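Local coordinates for protein peroxisomal catalase A (Saccharomyces cerevisiae, PDB 1A4E) that breaks down hydrogen peroxide into water and oxygen with a heme cofactor, probably protecting the cell from peroxide made by peroxisomal oxidases, at residues T73-S78 and D211-Q216; L275-F280 and V285-Q290; V427-A432 and A473-G478. All coordinates share one frame; numbering follows the deposited sequence.

Contact 1: residues T73-S78 and D211-Q216; sequences TDICGS and DWHYVQ
Ile75 and His213 carry this contact, joined by a CH-pi interaction. The delta methyl of Ile75 lies over one face of the imidazole, with CD1 4.0 Å from the centroid of the His213 ring and 21° off the ring normal. It sits toward the rim of that face, nearest to CE1 and ND1, and the two side chains cross at about a right angle. Ile75 reaches the ring because CG1 is anti to its carbonyl carbon (chi1 -56°), which carries CD1 over the imidazole, while CG2, anti to the backbone N, is directed at Val215 farther along the same strand.

That second branch supplies the purely apolar part: Ile75 CG2 meets Val215 CG2 at 4.3 Å. His213 and Val215, two residues apart on the strand, both point toward the loop, whereas the CB of Trp212 points away.

Polar contact between the segments runs through a water. It lies at the edge of the imidazole, in the ring plane, 3.0 Å from His213 ND1. The carbonyl oxygens Ile75 O and Asp211 O, the latter just before the strand, are each 2.9 Å from this water and placed to accept from it, though other acceptors may compete for its protons.

Asn207 adds a further tie, bonding to the backbone of both Asp74 and Asp211, and a salt bridge joins Asp74 to Arg294. Thr266 of strand 259-267 packs against both Ile75 and His213. The loop between strands 59-68 and 87-95 is thereby fastened to strand 212-221 of the antiparallel beta-barrel characteristic of catalases.

Contact 2: residues L275-F280 and V285-Q290; sequences LPFSVF and VWPQGQ
The CA atoms of Val279 and Trp286, 8.4 Å apart, are the nearest pair across two irregular segments separated by four residues, and side chains, one backbone carbonyl and a water fill the space between them. Phe277 takes the less usual first torsion, with CG between the backbone N and the carbonyl carbon (chi1 54°), which sends its ring toward the second segment. There Phe277 CZ comes within 3.2 Å of Val285 O, which approaches the ring obliquely. Trp286 CD1 lies in the plane of the phenyl ring, at its edge, 3.9 Å from Phe277 CE1, and the two side chains cross at about a right angle. Pro287 CD, also near that plane, comes more loosely to Phe277 CZ at 4.4 Å. Were Phe277 cut back to an alanine, the pyrrole edge of Trp286 and the Val285 carbonyl would probably lose their aromatic neighbour, and a gap would open beside Pro287.

Farther along the indole, Val279 CG1 touches Trp286 CZ2 at 3.9 Å. The other methyl, CG2, rests on a face of the Phe280 ring, so this valine links the two aromatic groups. A water 3.1 Å from Trp286 NE1 accepts weakly from it and is placed to donate to Ser278 O, a loose bridge to the facing backbone.

Met267 of strand 259-267 packs against both Val279 and Trp286, and the Trp286 carbonyl bonds to Gln265 on the same strand. The folded loop belongs to the connection, with helix 269-274, between strands 259-267 and 294-303, antiparallel neighbours in the catalase beta-barrel.

Contact 3: residues V427-A432 and A473-G478; sequences VDFVQA and ARVDKG
Arg474 has CG anti to its backbone N (chi1 -161°) and then runs extended from CG to NE, while Phe429 CG lies anti to its own carbonyl carbon; together these torsions carry the arginine chain, from CG onward, across one face of the phenyl ring and out over its rim. The guanidinium stacks on the ring with centres 4.1 Å apart and planes at 25°. Phe429 CE1 sits beneath the middle of the guanidinium, 3.4 Å from Arg474 NH1. The aliphatic part continues the cover: Arg474 CD is 4.0 Å from the Phe429 centroid and 14° off the normal, a CH-pi contact. The aromatic face thus receives both the flat cationic group and the methylene before it, and the cation probably gains from the ring's pi electrons. A weak hydrogen bond from Arg474 NH2 to the backbone of Gly425 also holds the guanidinium.

These segments lie in the helical C-terminal region of catalase, where one runs into helix 430-440 and the other links helix 462-473 to helix 477-487. Asp476 is the N-cap of the latter, its side chain bonding weakly to Leu479 N.

Val475 works at the edge of the phenyl ring rather than its face. Its CG2, anti to the carbonyl carbon, comes near the ring plane at 4.0 Å from Phe429 CD2, and the same methyl lies 4.3 Å from Ala432 CB. The other branch, CG1, meets the backbone of Ala432. Ile176 of helix 176-182 packs on Phe429, Ala432 and Val475 alike, and Arg433 bonds to the carbonyl oxygens of Arg474 and Val475.

Overall arrangement
Contact 2 bridges the other two, its centre about 17 Å from each of theirs. Toward contact 1 the six-membered end of the indole packs on the barrel strand, with Trp286 CH2 3.5 Å from Tyr214 O. Toward contact 3 Gln431 is the link: its OE1 lies 2.9 Å from Val285 N, a probable hydrogen bond, and its NE2 packs against the Phe277 ring. Contacts 1 and 3, with centres about 34 Å apart, do not touch. The Val285 side chain is about 12 Å from both the heme and that of the active-site residue Asn129, and the Val215 side chain is about 13 Å from the heme; contact 3 lies away from these sites.

Contact 1: residues T73-S78 and D211-Q216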
loop_
_atom_site.group_PDB
_atom_site.type_symbol
_atom_site.label_atom_id
_atom_site.label_comp_id
_atom_site.label_asym_id
_atom_site.label_seq_id
_atom_site.Cartn_x
_atom_site.Cartn_y
_atom_site.Cartn_z
ATOM N N THR B 73 -8.575 43.191 9.060
ATOM C CA THR B 73 -8.713 43.187 7.602
ATOM C C THR B 73 -7.680 44.054 6.863
ATOM O O THR B 73 -7.476 43.922 5.654
ATOM C CB THR B 73 -10.140 43.632 7.210
ATOM O OG1 THR B 73 -10.354 44.936 7.732
ATOM C CG2 THR B 73 -11.181 42.628 7.697
ATOM N N ASP B 74 -6.993 44.933 7.601
ATOM C CA ASP B 74 -5.891 45.740 7.079
ATOM C C ASP B 74 -4.600 44.930 6.992
ATOM O O ASP B 74 -3.668 45.291 6.275
ATOM C CB ASP B 74 -5.660 46.968 7.978
ATOM C CG ASP B 74 -5.436 46.664 9.458
ATOM O OD1 ASP B 74 -6.342 46.133 10.101
ATOM O OD2 ASP B 74 -4.355 46.951 9.959
ATOM N N ILE B 75 -4.522 43.831 7.747
ATOM C CA ILE B 75 -3.366 42.944 7.685
ATOM C C ILE B 75 -3.642 41.748 6.758
ATOM O O ILE B 75 -2.820 41.404 5.910
ATOM C CB ILE B 75 -3.014 42.451 9.124
ATOM C CG1 ILE B 75 -2.782 43.628 10.074
ATOM C CG2 ILE B 75 -1.776 41.560 9.053
ATOM C CD1 ILE B 75 -1.603 44.574 9.737
ATOM N N CYS B 76 -4.809 41.107 6.868
ATOM C CA CYS B 76 -5.112 39.900 6.114
ATOM C C CYS B 76 -6.494 39.934 5.509
ATOM O O CYS B 76 -7.480 40.140 6.214
ATOM C CB CYS B 76 -5.004 38.697 7.029
ATOM S SG CYS B 76 -5.144 37.145 6.121
ATOM N N GLY B 77 -6.553 39.697 4.196
ATOM C CA GLY B 77 -7.797 39.713 3.446
ATOM C C GLY B 77 -8.542 38.380 3.401
ATOM O O GLY B 77 -9.535 38.300 2.677
ATOM N N SER B 78 -8.117 37.324 4.127
ATOM C CA SER B 78 -8.798 36.029 4.135
ATOM C C SER B 78 -10.225 36.146 4.641
ATOM O O SER B 78 -10.496 36.848 5.618
ATOM C CB SER B 78 -8.076 35.031 5.027
ATOM O OG SER B 78 -6.735 34.887 4.597
ATOM N N ASP B 211 -0.953 45.194 0.201
ATOM C CA ASP B 211 -0.004 45.509 1.270
ATOM C C ASP B 211 0.228 44.231 2.063
ATOM O O ASP B 211 -0.728 43.517 2.363
ATOM C CB ASP B 211 -0.560 46.591 2.227
ATOM C CG ASP B 211 -1.052 47.887 1.571
ATOM O OD1 ASP B 211 -0.373 48.374 0.666
ATOM O OD2 ASP B 211 -2.109 48.417 1.963
ATOM N N TRP B 212 1.471 43.909 2.411
ATOM C CA TRP B 212 1.750 42.683 3.138
ATOM C C TRP B 212 2.630 42.874 4.357
ATOM O O TRP B 212 3.386 43.839 4.464
ATOM C CB TRP B 212 2.408 41.661 2.198
ATOM C CG TRP B 212 3.771 42.057 1.637
ATOM C CD1 TRP B 212 3.881 42.860 0.534
ATOM C CD2 TRP B 212 4.992 41.669 2.132
ATOM N NE1 TRP B 212 5.166 42.978 0.323
ATOM C CE2 TRP B 212 5.867 42.290 1.238
ATOM C CE3 TRP B 212 5.483 40.887 3.178
ATOM C CZ2 TRP B 212 7.243 42.149 1.376
ATOM C CZ3 TRP B 212 6.863 40.745 3.316
ATOM C CH2 TRP B 212 7.736 41.369 2.423
ATOM N N HIS B 213 2.546 41.914 5.279
ATOM C CA HIS B 213 3.349 41.931 6.484
ATOM C C HIS B 213 3.912 40.561 6.831
ATOM O O HIS B 213 3.361 39.524 6.468
ATOM C CB HIS B 213 2.528 42.401 7.682
ATOM C CG HIS B 213 2.174 43.884 7.730
ATOM N ND1 HIS B 213 1.214 44.514 7.074
ATOM C CD2 HIS B 213 2.790 44.812 8.534
ATOM C CE1 HIS B 213 1.211 45.771 7.441
ATOM N NE2 HIS B 213 2.163 45.939 8.320
ATOM N N TYR B 214 5.068 40.568 7.500
ATOM C CA TYR B 214 5.621 39.374 8.107
ATOM C C TYR B 214 4.839 39.229 9.401
ATOM O O TYR B 214 4.687 40.185 10.160
ATOM C CB TYR B 214 7.091 39.537 8.443
ATOM C CG TYR B 214 8.019 39.572 7.236
ATOM C CD1 TYR B 214 8.072 38.508 6.322
ATOM C CD2 TYR B 214 8.845 40.678 7.053
ATOM C CE1 TYR B 214 8.947 38.547 5.235
ATOM C CE2 TYR B 214 9.721 40.725 5.965
ATOM C CZ TYR B 214 9.767 39.660 5.064
ATOM O OH TYR B 214 10.650 39.700 4.002
ATOM N N VAL B 215 4.320 38.029 9.655
ATOM C CA VAL B 215 3.435 37.770 10.787
ATOM C C VAL B 215 3.909 36.594 11.626
ATOM O O VAL B 215 4.437 35.619 11.091
ATOM C CB VAL B 215 1.988 37.497 10.249
ATOM C CG1 VAL B 215 1.046 37.154 11.387
ATOM C CG2 VAL B 215 1.422 38.746 9.582
ATOM N N GLN B 216 3.791 36.679 12.955
ATOM C CA GLN B 216 3.997 35.528 13.830
ATOM C C GLN B 216 2.752 35.423 14.695
ATOM O O GLN B 216 2.233 36.425 15.186
ATOM C CB GLN B 216 5.228 35.697 14.711
ATOM C CG GLN B 216 6.428 35.481 13.809
ATOM C CD GLN B 216 7.649 34.884 14.466
ATOM O OE1 GLN B 216 7.682 34.568 15.649
ATOM N NE2 GLN B 216 8.700 34.698 13.687
HETATM O O HOH W 1 -0.772 43.307 5.243
#

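Contact 2: residues L275-F280 and V285-Q290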
loop_
_atom_site.group_PDB
_atom_site.type_symbol
_atom_site.label_atom_id
_atom_site.label_comp_id
_atom_site.label_asym_id
_atom_site.label_seq_id
_atom_site.Cartn_x
_atom_site.Cartn_y
_atom_site.Cartn_z
ATOM N N LEU B 275 16.399 44.440 11.764
ATOM C CA LEU B 275 16.555 43.471 12.847
ATOM C C LEU B 275 17.966 42.915 12.966
ATOM O O LEU B 275 18.616 42.722 11.938
ATOM C CB LEU B 275 15.605 42.285 12.667
ATOM C CG LEU B 275 14.109 42.386 12.963
ATOM C CD1 LEU B 275 13.466 41.072 12.562
ATOM C CD2 LEU B 275 13.844 42.637 14.442
ATOM N N PRO B 276 18.485 42.644 14.183
ATOM C CA PRO B 276 19.782 41.995 14.420
ATOM C C PRO B 276 19.921 40.519 14.041
ATOM O O PRO B 276 20.983 39.909 14.204
ATOM C CB PRO B 276 20.028 42.252 15.897
ATOM C CG PRO B 276 18.643 42.283 16.497
ATOM C CD PRO B 276 17.890 43.084 15.448
ATOM N N PHE B 277 18.817 39.939 13.558
ATOM C CA PHE B 277 18.714 38.556 13.113
ATOM C C PHE B 277 17.729 38.459 11.945
ATOM O O PHE B 277 17.105 39.439 11.531
ATOM C CB PHE B 277 18.250 37.654 14.285
ATOM C CG PHE B 277 16.960 38.081 14.985
ATOM C CD1 PHE B 277 15.710 37.787 14.429
ATOM C CD2 PHE B 277 17.035 38.790 16.182
ATOM C CE1 PHE B 277 14.548 38.207 15.069
ATOM C CE2 PHE B 277 15.862 39.207 16.816
ATOM C CZ PHE B 277 14.619 38.919 16.263
ATOM N N SER B 278 17.563 37.247 11.416
ATOM C CA SER B 278 16.698 37.020 10.269
ATOM C C SER B 278 15.256 36.682 10.652
ATOM O O SER B 278 14.998 35.986 11.642
ATOM C CB SER B 278 17.323 35.891 9.432
ATOM O OG SER B 278 16.715 35.727 8.158
ATOM N N VAL B 279 14.293 37.216 9.879
ATOM C CA VAL B 279 12.887 36.845 10.045
ATOM C C VAL B 279 12.639 35.420 9.561
ATOM O O VAL B 279 11.614 34.825 9.877
ATOM C CB VAL B 279 11.896 37.767 9.261
ATOM C CG1 VAL B 279 11.764 39.055 10.051
ATOM C CG2 VAL B 279 12.343 38.024 7.820
ATOM N N PHE B 280 13.583 34.872 8.787
ATOM C CA PHE B 280 13.522 33.520 8.263
ATOM C C PHE B 280 14.169 32.502 9.196
ATOM O O PHE B 280 14.314 31.331 8.833
ATOM C CB PHE B 280 14.220 33.488 6.902
ATOM C CG PHE B 280 13.685 34.530 5.935
ATOM C CD1 PHE B 280 12.306 34.737 5.799
ATOM C CD2 PHE B 280 14.590 35.295 5.193
ATOM C CE1 PHE B 280 11.833 35.712 4.913
ATOM C CE2 PHE B 280 14.106 36.265 4.312
ATOM C CZ PHE B 280 12.732 36.478 4.172
ATOM N N VAL B 285 12.900 34.664 18.297
ATOM C CA VAL B 285 11.611 35.282 18.564
ATOM C C VAL B 285 11.756 36.781 18.360
ATOM O O VAL B 285 12.842 37.350 18.451
ATOM C CB VAL B 285 11.109 35.034 20.014
ATOM C CG1 VAL B 285 10.942 33.542 20.174
ATOM C CG2 VAL B 285 12.067 35.540 21.081
ATOM N N TRP B 286 10.637 37.406 18.019
ATOM C CA TRP B 286 10.540 38.844 17.840
ATOM C C TRP B 286 10.203 39.476 19.187
ATOM O O TRP B 286 9.315 38.987 19.896
ATOM C CB TRP B 286 9.434 39.207 16.847
ATOM C CG TRP B 286 9.571 38.692 15.415
ATOM C CD1 TRP B 286 10.672 38.013 14.941
ATOM C CD2 TRP B 286 8.611 38.868 14.456
ATOM N NE1 TRP B 286 10.405 37.760 13.685
ATOM C CE2 TRP B 286 9.200 38.242 13.349
ATOM C CE3 TRP B 286 7.347 39.455 14.360
ATOM C CZ2 TRP B 286 8.532 38.198 12.128
ATOM C CZ3 TRP B 286 6.677 39.413 13.136
ATOM C CH2 TRP B 286 7.269 38.791 12.032
ATOM N N PRO B 287 10.874 40.562 19.589
ATOM C CA PRO B 287 10.641 41.255 20.863
ATOM C C PRO B 287 9.247 41.873 20.924
ATOM O O PRO B 287 8.797 42.511 19.968
ATOM C CB PRO B 287 11.748 42.282 20.925
ATOM C CG PRO B 287 12.748 41.856 19.864
ATOM C CD PRO B 287 11.858 41.275 18.782
ATOM N N GLN B 288 8.521 41.653 22.023
ATOM C CA GLN B 288 7.171 42.196 22.147
ATOM C C GLN B 288 7.063 43.670 22.524
ATOM O O GLN B 288 5.983 44.257 22.422
ATOM C CB GLN B 288 6.388 41.367 23.157
ATOM C CG GLN B 288 6.067 40.019 22.543
ATOM C CD GLN B 288 5.289 39.087 23.446
ATOM O OE1 GLN B 288 4.517 39.494 24.314
ATOM N NE2 GLN B 288 5.477 37.792 23.227
ATOM N N GLY B 289 8.176 44.287 22.958
ATOM C CA GLY B 289 8.194 45.708 23.271
ATOM C C GLY B 289 7.964 46.520 22.004
ATOM O O GLY B 289 7.009 47.300 21.902
ATOM N N GLN B 290 8.777 46.209 20.998
ATOM C CA GLN B 290 8.721 46.866 19.714
ATOM C C GLN B 290 7.616 46.328 18.831
ATOM O O GLN B 290 7.021 47.096 18.073
ATOM C CB GLN B 290 10.047 46.698 19.007
ATOM C CG GLN B 290 10.181 47.717 17.899
ATOM C CD GLN B 290 11.481 47.653 17.117
ATOM O OE1 GLN B 290 11.490 48.090 15.972
ATOM N NE2 GLN B 290 12.586 47.091 17.618
HETATM O O HOH W 2 12.612 35.651 13.343
#

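Contact 3: residues V427-A432 and A473-G478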
loop_
_atom_site.group_PDB
_atom_site.type_symbol
_atom_site.label_atom_id
_atom_site.label_comp_id
_atom_site.label_asym_id
_atom_site.label_seq_id
_atom_site.Cartn_x
_atom_site.Cartn_y
_atom_site.Cartn_z
ATOM N N VAL B 427 25.169 35.748 18.607
ATOM C CA VAL B 427 23.824 35.981 18.087
ATOM C C VAL B 427 22.845 34.813 18.269
ATOM O O VAL B 427 21.665 35.041 18.532
ATOM C CB VAL B 427 23.988 36.398 16.583
ATOM C CG1 VAL B 427 24.538 35.239 15.753
ATOM C CG2 VAL B 427 22.645 36.892 16.044
ATOM N N ASP B 428 23.320 33.565 18.185
ATOM C CA ASP B 428 22.481 32.393 18.380
ATOM C C ASP B 428 22.433 31.887 19.809
ATOM O O ASP B 428 21.833 30.850 20.088
ATOM C CB ASP B 428 22.955 31.273 17.467
ATOM C CG ASP B 428 22.868 31.603 15.977
ATOM O OD1 ASP B 428 22.048 32.424 15.570
ATOM O OD2 ASP B 428 23.626 31.027 15.209
ATOM N N PHE B 429 23.062 32.620 20.734
ATOM C CA PHE B 429 23.025 32.297 22.151
ATOM C C PHE B 429 22.369 33.392 22.976
ATOM O O PHE B 429 21.920 33.125 24.090
ATOM C CB PHE B 429 24.440 32.052 22.677
ATOM C CG PHE B 429 24.989 30.696 22.253
ATOM C CD1 PHE B 429 25.570 30.532 20.993
ATOM C CD2 PHE B 429 24.877 29.602 23.118
ATOM C CE1 PHE B 429 26.023 29.273 20.598
ATOM C CE2 PHE B 429 25.337 28.346 22.715
ATOM C CZ PHE B 429 25.909 28.182 21.456
ATOM N N VAL B 430 22.260 34.607 22.421
ATOM C CA VAL B 430 21.674 35.757 23.101
ATOM C C VAL B 430 20.281 35.498 23.667
ATOM O O VAL B 430 20.072 35.652 24.869
ATOM C CB VAL B 430 21.665 36.960 22.102
ATOM C CG1 VAL B 430 20.788 38.122 22.544
ATOM C CG2 VAL B 430 23.054 37.549 22.082
ATOM N N GLN B 431 19.328 35.072 22.829
ATOM C CA GLN B 431 17.954 34.830 23.261
ATOM C C GLN B 431 17.773 33.677 24.227
ATOM O O GLN B 431 16.852 33.697 25.042
ATOM C CB GLN B 431 17.068 34.600 22.054
ATOM C CG GLN B 431 16.963 35.873 21.227
ATOM C CD GLN B 431 15.962 35.794 20.095
ATOM O OE1 GLN B 431 15.326 34.766 19.882
ATOM N NE2 GLN B 431 15.785 36.873 19.335
ATOM N N ALA B 432 18.655 32.675 24.167
ATOM C CA ALA B 432 18.630 31.583 25.128
ATOM C C ALA B 432 18.968 32.129 26.513
ATOM O O ALA B 432 18.354 31.767 27.516
ATOM C CB ALA B 432 19.659 30.534 24.750
ATOM N N ALA B 473 27.512 26.528 29.427
ATOM C CA ALA B 473 28.382 27.547 30.007
ATOM C C ALA B 473 28.405 28.786 29.121
ATOM O O ALA B 473 28.600 29.909 29.590
ATOM C CB ALA B 473 29.818 27.057 30.126
ATOM N N ARG B 474 28.165 28.574 27.823
ATOM C CA ARG B 474 28.117 29.657 26.870
ATOM C C ARG B 474 26.842 30.486 27.033
ATOM O O ARG B 474 26.752 31.613 26.543
ATOM C CB ARG B 474 28.243 29.026 25.498
ATOM C CG ARG B 474 28.664 30.029 24.459
ATOM C CD ARG B 474 29.234 29.326 23.259
ATOM N NE ARG B 474 29.330 30.284 22.171
ATOM C CZ ARG B 474 29.384 29.896 20.895
ATOM N NH1 ARG B 474 29.358 28.605 20.549
ATOM N NH2 ARG B 474 29.417 30.827 19.942
ATOM N N VAL B 475 25.847 29.956 27.757
ATOM C CA VAL B 475 24.632 30.693 28.084
ATOM C C VAL B 475 24.843 31.364 29.439
ATOM O O VAL B 475 24.616 32.561 29.602
ATOM C CB VAL B 475 23.423 29.723 28.141
ATOM C CG1 VAL B 475 22.138 30.445 28.547
ATOM C CG2 VAL B 475 23.231 29.115 26.761
ATOM N N ASP B 476 25.300 30.575 30.417
ATOM C CA ASP B 476 25.533 31.025 31.783
ATOM C C ASP B 476 26.411 29.982 32.467
ATOM O O ASP B 476 26.086 28.792 32.494
ATOM C CB ASP B 476 24.194 31.160 32.520
ATOM C CG ASP B 476 24.289 31.815 33.890
ATOM O OD1 ASP B 476 24.175 33.034 33.970
ATOM O OD2 ASP B 476 24.454 31.112 34.880
ATOM N N LYS B 477 27.548 30.416 33.022
ATOM C CA LYS B 477 28.463 29.501 33.689
ATOM C C LYS B 477 27.917 28.934 34.984
ATOM O O LYS B 477 28.277 27.820 35.354
ATOM C CB LYS B 477 29.785 30.220 33.929
ATOM C CG LYS B 477 30.630 30.125 32.656
ATOM C CD LYS B 477 31.307 31.418 32.185
ATOM C CE LYS B 477 32.318 31.964 33.190
ATOM N NZ LYS B 477 33.079 33.057 32.616
ATOM N N GLY B 478 27.013 29.666 35.648
ATOM C CA GLY B 478 26.372 29.200 36.872
ATOM C C GLY B 478 25.373 28.080 36.595
ATOM O O GLY B 478 25.180 27.182 37.419
#